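Local coordinates for protein thioesterase (Streptomyces coelicolor, PDB 3QMW) that is a thioesterase of the prodiginine biosynthetic pathway with an alpha/beta hydrolase fold, probably hydrolysing thioester-linked acyl intermediates, at residues H146-S149 / D150-R154; S134-P137 / H138-G141; P179-R182 / A183-A187. All blocks are in the same frame, centred on the assembly; numbering follows the deposited sequence.

Contact 1: H146-S149 / D150-R154; sequences HTLS and DTALR
Ser149 turns its hydroxyl forward onto the first turn of helix 150-159, where OG accepts a hydrogen bond from the amide of Ala152. The bond is fairly straight, 160° at the hydrogen, with Ala152 N 3.1 Å from Ser149 OG. What puts the hydroxyl there is its first torsion (chi1 73°), which holds OG between the backbone N and the carbonyl carbon of its own residue. The Ala152 methyl lies beside the same oxygen, its CB 3.3 Å from Ser149 OG, so the hydroxyl meets Ala152 through both amide and side chain. The carbonyl of Ser149 faces the next residue along: Leu153 N gives it a weak hydrogen bond of 3.3 Å to Ser149 O, and Leu153 CB comes within 3.1 Å of that same oxygen.

Leu148, just before the cap, adds an apolar contact. With CG anti to the carbonyl carbon (chi1 -78°), its branch end lies against the helix, CD2 touching Ala152 CB at 3.6 Å. Its CB also faces Leu153 CB, more loosely, at 4.4 Å. The Ala152 methyl is thus touched by Ser149 OG and by Leu148 CD2. Leu153 is buried, and its side chain packs on Leu178 and Leu181 of helix 178-189.

Asp150 CB leads away from the loop, but its carboxylate comes back beside the Ser149 carbonyl carbon, where OD1 is salt-bridged to Arg182, which also reaches the carbonyl oxygens of His146 and Leu148. An acid at the first turn would probably also suit the positive end of the helix dipole.

The whole is a serine N-cap, bonded to the amide three residues on, and Leu148 meets Leu153, four residues after the cap, in the positions of a hydrophobic staple, here a loose one.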
ATOM      1  N   HIS D 146     -17.973 -10.621 -27.505  1.00 66.32           N
ATOM      2  CA  HIS D 146     -18.759 -11.724 -26.958  1.00 66.08           C
ATOM      3  C   HIS D 146     -19.412 -12.556 -28.076  1.00 65.66           C
ATOM      4  O   HIS D 146     -19.830 -13.693 -27.844  1.00 65.55           O
ATOM      5  CB  HIS D 146     -19.820 -11.208 -25.979  1.00 66.15           C
ATOM      6  CG  HIS D 146     -21.036 -10.637 -26.640  1.00 67.08           C
ATOM      7  ND1 HIS D 146     -21.035  -9.414 -27.279  1.00 67.60           N
ATOM      8  CD2 HIS D 146     -22.297 -11.120 -26.753  1.00 67.39           C
ATOM      9  CE1 HIS D 146     -22.241  -9.170 -27.757  1.00 67.56           C
ATOM     10  NE2 HIS D 146     -23.026 -10.188 -27.453  1.00 67.68           N
ATOM     11  N   THR D 147     -19.491 -11.985 -29.280  1.00 65.08           N
ATOM     12  CA  THR D 147     -20.046 -12.670 -30.444  1.00 64.58           C
ATOM     13  C   THR D 147     -19.001 -13.464 -31.219  1.00 64.49           C
ATOM     14  O   THR D 147     -19.299 -13.988 -32.293  1.00 64.70           O
ATOM     15  CB  THR D 147     -20.677 -11.663 -31.426  1.00 64.44           C
ATOM     16  OG1 THR D 147     -19.660 -10.823 -31.983  1.00 63.01           O
ATOM     17  CG2 THR D 147     -21.708 -10.809 -30.719  1.00 64.82           C
ATOM     18  N   LEU D 148     -17.781 -13.543 -30.695  1.00 64.10           N
ATOM     19  CA  LEU D 148     -16.695 -14.221 -31.394  1.00 63.95           C
ATOM     20  C   LEU D 148     -16.774 -15.723 -31.164  1.00 63.70           C
ATOM     21  O   LEU D 148     -17.589 -16.210 -30.379  1.00 63.46           O
ATOM     22  CB  LEU D 148     -15.327 -13.699 -30.920  1.00 64.05           C
ATOM     23  CG  LEU D 148     -14.823 -12.348 -31.460  1.00 64.46           C
ATOM     24  CD1 LEU D 148     -13.929 -11.630 -30.443  1.00 64.81           C
ATOM     25  CD2 LEU D 148     -14.073 -12.516 -32.780  1.00 64.49           C
ATOM     26  N   SER D 149     -15.912 -16.445 -31.868  1.00 63.52           N
ATOM     27  CA  SER D 149     -15.685 -17.855 -31.618  1.00 63.43           C
ATOM     28  C   SER D 149     -14.887 -18.008 -30.324  1.00 63.59           C
ATOM     29  O   SER D 149     -14.668 -17.040 -29.607  1.00 63.31           O
ATOM     30  CB  SER D 149     -14.897 -18.443 -32.778  1.00 63.32           C
ATOM     31  OG  SER D 149     -13.553 -17.999 -32.724  1.00 63.39           O
ATOM     32  N   ASP D 150     -14.436 -19.220 -30.031  1.00 63.88           N
ATOM     33  CA  ASP D 150     -13.639 -19.451 -28.834  1.00 64.12           C
ATOM     34  C   ASP D 150     -12.174 -19.164 -29.085  1.00 64.09           C
ATOM     35  O   ASP D 150     -11.540 -18.461 -28.307  1.00 64.22           O
ATOM     36  CB  ASP D 150     -13.821 -20.878 -28.336  1.00 64.15           C
ATOM     37  CG  ASP D 150     -15.240 -21.164 -27.947  1.00 64.70           C
ATOM     38  OD1 ASP D 150     -16.075 -20.255 -28.094  1.00 65.43           O
ATOM     39  OD2 ASP D 150     -15.532 -22.290 -27.498  1.00 66.71           O
ATOM     40  N   THR D 151     -11.635 -19.698 -30.172  1.00 64.10           N
ATOM     41  CA  THR D 151     -10.223 -19.484 -30.488  1.00 64.38           C
ATOM     42  C   THR D 151      -9.914 -17.999 -30.710  1.00 64.19           C
ATOM     43  O   THR D 151      -8.853 -17.521 -30.311  1.00 64.07           O
ATOM     44  CB  THR D 151      -9.780 -20.328 -31.699  1.00 64.52           C
ATOM     45  OG1 THR D 151     -10.909 -20.553 -32.556  1.00 65.12           O
ATOM     46  CG2 THR D 151      -9.221 -21.679 -31.236  1.00 64.46           C
ATOM     47  N   ALA D 152     -10.846 -17.271 -31.321  1.00 64.08           N
ATOM     48  CA  ALA D 152     -10.713 -15.813 -31.456  1.00 63.93           C
ATOM     49  C   ALA D 152     -10.752 -15.131 -30.090  1.00 63.72           C
ATOM     50  O   ALA D 152      -9.936 -14.254 -29.811  1.00 63.85           O
ATOM     51  CB  ALA D 152     -11.810 -15.250 -32.346  1.00 63.93           C
ATOM     52  N   LEU D 153     -11.704 -15.543 -29.254  1.00 63.23           N
ATOM     53  CA  LEU D 153     -11.894 -14.960 -27.931  1.00 63.06           C
ATOM     54  C   LEU D 153     -10.791 -15.378 -26.967  1.00 63.03           C
ATOM     55  O   LEU D 153     -10.494 -14.667 -26.012  1.00 62.78           O
ATOM     56  CB  LEU D 153     -13.250 -15.383 -27.368  1.00 63.12           C
ATOM     57  CG  LEU D 153     -13.676 -14.779 -26.034  1.00 62.92           C
ATOM     58  CD1 LEU D 153     -13.836 -13.281 -26.186  1.00 62.50           C
ATOM     59  CD2 LEU D 153     -14.965 -15.423 -25.559  1.00 62.46           C
ATOM     60  N   ARG D 154     -10.195 -16.540 -27.210  1.00 63.06           N
ATOM     61  CA  ARG D 154      -9.036 -16.960 -26.449  1.00 63.13           C
ATOM     62  C   ARG D 154      -7.882 -16.030 -26.769  1.00 63.04           C
ATOM     63  O   ARG D 154      -7.288 -15.444 -25.863  1.00 63.15           O
ATOM     64  CB  ARG D 154      -8.650 -18.409 -26.759  1.00 63.24           C
ATOM     65  CG  ARG D 154      -7.642 -18.981 -25.772  1.00 64.28           C
ATOM     66  CD  ARG D 154      -7.482 -20.499 -25.879  1.00 65.77           C
ATOM     67  NE  ARG D 154      -6.809 -21.047 -24.691  1.00 67.34           N
ATOM     68  CZ  ARG D 154      -5.841 -21.975 -24.686  1.00 68.70           C
ATOM     69  NH1 ARG D 154      -5.365 -22.503 -25.816  1.00 68.96           N
ATOM     70  NH2 ARG D 154      -5.323 -22.373 -23.524  1.00 68.90           N
TER

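Contact 2: S134-P137 / H138-G141; sequences SRAP and HLYG
Arg135 lays its CG over one face of the Tyr140 ring, a CH-pi contact with CG 3.6 Å from the ring centroid and displaced toward CE2 and CD2. The side chain then rises off the ring face, its guanidinium held well above the ring and not flat on it: the two planes stand 43° apart, and the cation-pi attraction is long and at most weak. The first torsion (chi1 62°) sets CG between the backbone N and carbonyl carbon, and a bend at chi3 brings NH1 round to the carbonyl of Leu139, the hydrogen bond from Arg135 NH1 to Leu139 O measuring 3.1 Å. The carbonyl oxygen lies at the guanidinium edge, somewhat tilted from its plane, and NH1 is also salt-bridged to Asp142.

At the far end of the ring, Ser134 OG sits in the ring plane, 3.1 Å from Tyr140 OH; either hydroxyl could donate. Water 1 is hydrogen-bonded to Tyr140 OH and accepts from Arg135 N, so the phenol is tied to the start of the loop twice. Two successive turn bonds bring the ring back: Leu139 N to Ala136 O at 2.8 Å and Tyr140 N to Pro137 O at 2.9 Å, each donor above the carbonyl plane, in a short 3-10 turn. The Tyr140 side chain comes near the probable Ser-His-Asp triad without touching it.

This loop leaves strand 129-132. Tyr140 and Pro137 lie on Leu109 of helix 106-120, Ser134 on Ala108 of the same helix, while Arg135 and Leu139 pack on Met218 of helix 216-220.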
ATOM      1  N   SER D 134     -10.783   0.574 -17.077  1.00 48.54           N
ATOM      2  CA  SER D 134     -12.108   0.782 -17.674  1.00 49.33           C
ATOM      3  C   SER D 134     -12.247   2.163 -18.304  1.00 49.74           C
ATOM      4  O   SER D 134     -11.942   3.176 -17.677  1.00 49.61           O
ATOM      5  CB  SER D 134     -13.199   0.587 -16.617  1.00 49.41           C
ATOM      6  OG  SER D 134     -14.486   0.824 -17.161  1.00 49.69           O
ATOM      7  N   ARG D 135     -12.702   2.190 -19.552  1.00 50.66           N
ATOM      8  CA  ARG D 135     -13.087   3.438 -20.229  1.00 51.29           C
ATOM      9  C   ARG D 135     -14.322   4.052 -19.576  1.00 51.40           C
ATOM     10  O   ARG D 135     -15.036   3.388 -18.818  1.00 51.18           O
ATOM     11  CB  ARG D 135     -13.398   3.163 -21.699  1.00 51.66           C
ATOM     12  CG  ARG D 135     -14.584   2.196 -21.894  1.00 52.99           C
ATOM     13  CD  ARG D 135     -14.855   1.868 -23.336  1.00 54.40           C
ATOM     14  NE  ARG D 135     -13.660   1.418 -24.033  1.00 55.92           N
ATOM     15  CZ  ARG D 135     -13.656   0.985 -25.290  1.00 58.23           C
ATOM     16  NH1 ARG D 135     -14.788   0.916 -25.994  1.00 58.98           N
ATOM     17  NH2 ARG D 135     -12.510   0.607 -25.849  1.00 58.77           N
ATOM     18  N   ALA D 136     -14.583   5.316 -19.882  1.00 51.74           N
ATOM     19  CA  ALA D 136     -15.779   5.982 -19.382  1.00 52.30           C
ATOM     20  C   ALA D 136     -17.049   5.313 -19.940  1.00 52.85           C
ATOM     21  O   ALA D 136     -17.053   4.870 -21.091  1.00 52.73           O
ATOM     22  CB  ALA D 136     -15.749   7.446 -19.758  1.00 52.36           C
ATOM     23  N   PRO D 137     -18.126   5.238 -19.131  1.00 53.50           N
ATOM     24  CA  PRO D 137     -19.390   4.577 -19.490  1.00 54.35           C
ATOM     25  C   PRO D 137     -19.968   4.928 -20.873  1.00 55.39           C
ATOM     26  O   PRO D 137     -20.262   4.021 -21.663  1.00 54.83           O
ATOM     27  CB  PRO D 137     -20.339   5.016 -18.378  1.00 54.30           C
ATOM     28  CG  PRO D 137     -19.445   5.219 -17.204  1.00 53.95           C
ATOM     29  CD  PRO D 137     -18.131   5.691 -17.728  1.00 53.48           C
ATOM     30  N   HIS D 138     -20.087   6.217 -21.187  1.00 56.85           N
ATOM     31  CA  HIS D 138     -20.577   6.621 -22.511  1.00 58.22           C
ATOM     32  C   HIS D 138     -19.773   6.019 -23.669  1.00 59.31           C
ATOM     33  O   HIS D 138     -20.291   5.932 -24.791  1.00 59.54           O
ATOM     34  CB  HIS D 138     -20.661   8.155 -22.659  1.00 58.40           C
ATOM     35  CG  HIS D 138     -19.331   8.848 -22.748  1.00 58.85           C
ATOM     36  ND1 HIS D 138     -18.781   9.546 -21.693  1.00 59.16           N
ATOM     37  CD2 HIS D 138     -18.457   8.975 -23.778  1.00 58.87           C
ATOM     38  CE1 HIS D 138     -17.618  10.057 -22.064  1.00 58.92           C
ATOM     39  NE2 HIS D 138     -17.398   9.722 -23.324  1.00 58.20           N
ATOM     40  N   LEU D 139     -18.527   5.606 -23.404  1.00 60.33           N
ATOM     41  CA  LEU D 139     -17.667   5.011 -24.437  1.00 61.31           C
ATOM     42  C   LEU D 139     -17.875   3.506 -24.611  1.00 62.16           C
ATOM     43  O   LEU D 139     -17.167   2.886 -25.405  1.00 62.20           O
ATOM     44  CB  LEU D 139     -16.175   5.289 -24.149  1.00 61.48           C
ATOM     45  CG  LEU D 139     -15.613   6.690 -24.427  1.00 61.59           C
ATOM     46  CD1 LEU D 139     -14.269   6.895 -23.725  1.00 61.48           C
ATOM     47  CD2 LEU D 139     -15.477   6.920 -25.934  1.00 61.94           C
ATOM     48  N   TYR D 140     -18.832   2.917 -23.886  1.00 63.30           N
ATOM     49  CA  TYR D 140     -19.084   1.465 -23.970  1.00 64.26           C
ATOM     50  C   TYR D 140     -20.169   1.105 -25.001  1.00 64.99           C
ATOM     51  O   TYR D 140     -21.268   1.664 -24.964  1.00 65.20           O
ATOM     52  CB  TYR D 140     -19.464   0.889 -22.592  1.00 64.20           C
ATOM     53  CG  TYR D 140     -18.300   0.346 -21.782  1.00 64.54           C
ATOM     54  CD1 TYR D 140     -17.711  -0.879 -22.100  1.00 64.71           C
ATOM     55  CD2 TYR D 140     -17.799   1.046 -20.686  1.00 65.01           C
ATOM     56  CE1 TYR D 140     -16.652  -1.386 -21.358  1.00 64.89           C
ATOM     57  CE2 TYR D 140     -16.743   0.549 -19.933  1.00 65.02           C
ATOM     58  CZ  TYR D 140     -16.173  -0.665 -20.269  1.00 65.47           C
ATOM     59  OH  TYR D 140     -15.124  -1.151 -19.510  1.00 66.43           O
ATOM     60  N   GLY D 141     -19.859   0.158 -25.892  1.00 65.90           N
ATOM     61  CA  GLY D 141     -20.812  -0.322 -26.904  1.00 66.58           C
ATOM     62  C   GLY D 141     -20.199  -0.781 -28.227  1.00 67.34           C
ATOM     63  O   GLY D 141     -20.698  -1.722 -28.850  1.00 67.82           O
TER
HETATM   64  O   HOH W   1     -12.450  -0.781 -20.790  1.00 34.34           O

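Contact 3: P179-R182 / A183-A187; sequences PVLR and ADLRA
Leu181 and Leu185 meet one turn apart on helix 178-189, and their backbone bond is the straightest of the set: Leu185 N stands 2.7 Å from Leu181 O, nearly in line with the carbonyl. The other main-chain bonds repeat the i to i+4 spacing, Ala183 N to Pro179 O at 2.8 Å and Asp184 N to Val180 O at 2.8 Å, while Arg186 N to Arg182 O is weak at 3.1 Å. The proline does not interrupt the pattern, since it supplies only its carbonyl.

Among the polar side chains, Asp184 folds back along the helix. With CG anti to its own carbonyl carbon (chi1 -78°), the carboxylate lies by the carbonyl of Val180, Asp184 CG being 3.1 Å from Val180 O. Both groups are acceptors, and their mutual repulsion is probably offset by the partners of OD2, a salt bridge from Arg67 and a hydrogen bond from the Gly40 amide. Replacing Asp184 with an alanine would probably leave Arg67 without this counter-charge and the Gly40 amide without its acceptor. Arg186 stretches away to Asp77.

Apolar contact between the segments is slight: Leu181 CD1 lies 4.4 Å from Leu185 CG, and Leu185 also packs on Leu153 of helix 150-159.

Such a run is a regular alpha-helix with one side packed and charged side chains reaching neighbouring loops. Its place between strands 129-132 and 203-208 is consistent with the helical lid insertion of alpha/beta hydrolase thioesterases.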
ATOM      1  N   PRO D 179     -19.031 -19.520 -21.212  1.00 47.79           N
ATOM      2  CA  PRO D 179     -20.372 -18.981 -21.057  1.00 47.71           C
ATOM      3  C   PRO D 179     -20.415 -17.703 -20.231  1.00 47.61           C
ATOM      4  O   PRO D 179     -21.015 -16.711 -20.643  1.00 47.60           O
ATOM      5  CB  PRO D 179     -21.122 -20.109 -20.329  1.00 47.51           C
ATOM      6  CG  PRO D 179     -20.322 -21.345 -20.560  1.00 47.82           C
ATOM      7  CD  PRO D 179     -19.063 -20.985 -21.300  1.00 47.80           C
ATOM      8  N   VAL D 180     -19.760 -17.736 -19.077  1.00 47.76           N
ATOM      9  CA  VAL D 180     -19.864 -16.667 -18.088  1.00 47.30           C
ATOM     10  C   VAL D 180     -19.099 -15.452 -18.558  1.00 46.91           C
ATOM     11  O   VAL D 180     -19.523 -14.328 -18.317  1.00 47.02           O
ATOM     12  CB  VAL D 180     -19.351 -17.124 -16.744  1.00 47.34           C
ATOM     13  CG1 VAL D 180     -19.839 -16.204 -15.674  1.00 47.66           C
ATOM     14  CG2 VAL D 180     -19.847 -18.536 -16.466  1.00 48.02           C
ATOM     15  N   LEU D 181     -17.990 -15.682 -19.254  1.00 46.60           N
ATOM     16  CA  LEU D 181     -17.296 -14.619 -19.972  1.00 46.48           C
ATOM     17  C   LEU D 181     -18.247 -13.945 -20.960  1.00 46.76           C
ATOM     18  O   LEU D 181     -18.502 -12.744 -20.858  1.00 46.25           O
ATOM     19  CB  LEU D 181     -16.072 -15.173 -20.708  1.00 46.12           C
ATOM     20  CG  LEU D 181     -15.209 -14.156 -21.470  1.00 46.44           C
ATOM     21  CD1 LEU D 181     -14.761 -13.015 -20.567  1.00 45.34           C
ATOM     22  CD2 LEU D 181     -13.995 -14.831 -22.110  1.00 46.31           C
ATOM     23  N   ARG D 182     -18.785 -14.729 -21.898  1.00 47.45           N
ATOM     24  CA  ARG D 182     -19.726 -14.216 -22.912  1.00 47.78           C
ATOM     25  C   ARG D 182     -20.883 -13.448 -22.280  1.00 47.95           C
ATOM     26  O   ARG D 182     -21.272 -12.399 -22.776  1.00 47.97           O
ATOM     27  CB  ARG D 182     -20.301 -15.356 -23.763  1.00 48.13           C
ATOM     28  CG  ARG D 182     -19.351 -15.956 -24.801  1.00 48.57           C
ATOM     29  CD  ARG D 182     -20.058 -17.026 -25.616  1.00 48.64           C
ATOM     30  NE  ARG D 182     -19.137 -17.897 -26.345  1.00 50.04           N
ATOM     31  CZ  ARG D 182     -18.507 -17.570 -27.474  1.00 52.49           C
ATOM     32  NH1 ARG D 182     -18.663 -16.369 -28.031  1.00 53.91           N
ATOM     33  NH2 ARG D 182     -17.698 -18.446 -28.056  1.00 53.19           N
ATOM     34  N   ALA D 183     -21.434 -13.969 -21.191  1.00 48.34           N
ATOM     35  CA  ALA D 183     -22.520 -13.284 -20.499  1.00 49.20           C
ATOM     36  C   ALA D 183     -22.025 -12.013 -19.791  1.00 50.14           C
ATOM     37  O   ALA D 183     -22.748 -11.015 -19.715  1.00 50.23           O
ATOM     38  CB  ALA D 183     -23.202 -14.221 -19.519  1.00 49.18           C
ATOM     39  N   ASP D 184     -20.794 -12.041 -19.278  1.00 51.08           N
ATOM     40  CA  ASP D 184     -20.177 -10.831 -18.713  1.00 51.63           C
ATOM     41  C   ASP D 184     -19.914  -9.777 -19.793  1.00 52.33           C
ATOM     42  O   ASP D 184     -20.222  -8.605 -19.603  1.00 52.13           O
ATOM     43  CB  ASP D 184     -18.852 -11.153 -17.999  1.00 51.60           C
ATOM     44  CG  ASP D 184     -19.041 -11.766 -16.611  1.00 51.60           C
ATOM     45  OD1 ASP D 184     -20.177 -11.807 -16.085  1.00 52.55           O
ATOM     46  OD2 ASP D 184     -18.025 -12.217 -16.036  1.00 50.85           O
ATOM     47  N   LEU D 185     -19.327 -10.189 -20.914  1.00 53.44           N
ATOM     48  CA  LEU D 185     -18.982  -9.244 -21.981  1.00 54.62           C
ATOM     49  C   LEU D 185     -20.206  -8.630 -22.671  1.00 55.74           C
ATOM     50  O   LEU D 185     -20.130  -7.540 -23.238  1.00 55.90           O
ATOM     51  CB  LEU D 185     -18.083  -9.894 -23.040  1.00 54.50           C
ATOM     52  CG  LEU D 185     -16.562  -9.797 -22.901  1.00 54.17           C
ATOM     53  CD1 LEU D 185     -15.925 -10.470 -24.097  1.00 53.07           C
ATOM     54  CD2 LEU D 185     -16.081  -8.352 -22.810  1.00 53.72           C
ATOM     55  N   ARG D 186     -21.327  -9.335 -22.639  1.00 57.23           N
ATOM     56  CA  ARG D 186     -22.530  -8.871 -23.314  1.00 58.19           C
ATOM     57  C   ARG D 186     -23.151  -7.692 -22.576  1.00 58.55           C
ATOM     58  O   ARG D 186     -23.698  -6.784 -23.194  1.00 58.55           O
ATOM     59  CB  ARG D 186     -23.549 -10.006 -23.444  1.00 58.59           C
ATOM     60  CG  ARG D 186     -24.905  -9.522 -23.919  1.00 59.80           C
ATOM     61  CD  ARG D 186     -25.671 -10.555 -24.701  1.00 61.35           C
ATOM     62  NE  ARG D 186     -27.076 -10.170 -24.763  1.00 62.64           N
ATOM     63  CZ  ARG D 186     -27.894 -10.420 -25.776  1.00 64.23           C
ATOM     64  NH1 ARG D 186     -29.160 -10.014 -25.699  1.00 64.78           N
ATOM     65  NH2 ARG D 186     -27.461 -11.061 -26.863  1.00 64.65           N
ATOM     66  N   ALA D 187     -23.068  -7.703 -21.251  1.00 59.07           N
ATOM     67  CA  ALA D 187     -23.541  -6.569 -20.479  1.00 59.49           C
ATOM     68  C   ALA D 187     -22.693  -5.315 -20.728  1.00 59.93           C
ATOM     69  O   ALA D 187     -23.112  -4.227 -20.370  1.00 60.23           O
ATOM     70  CB  ALA D 187     -23.563  -6.907 -19.018  1.00 59.51           C
TER

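Along the chain contact 2 comes first, then contact 1, then contact 3, all between strands 129-132 and 203-208 of the parallel sheet. Contacts 1 and 3 are neighbours, their centres about 11 Å apart; they touch where helix 178-189 meets the start of helix 150-159, through an arginine anchored on the capping loop and through leucine packing. Contact 2 stands apart, about 21 Å from contact 1 and 16 Å from contact 3 between centres, and touches neither. It belongs to the loop at the sheet end, beside helix 106-120. The chain therefore turns from the sheet into a helical insertion whose helices are joined to each other, probably the lid over the active site.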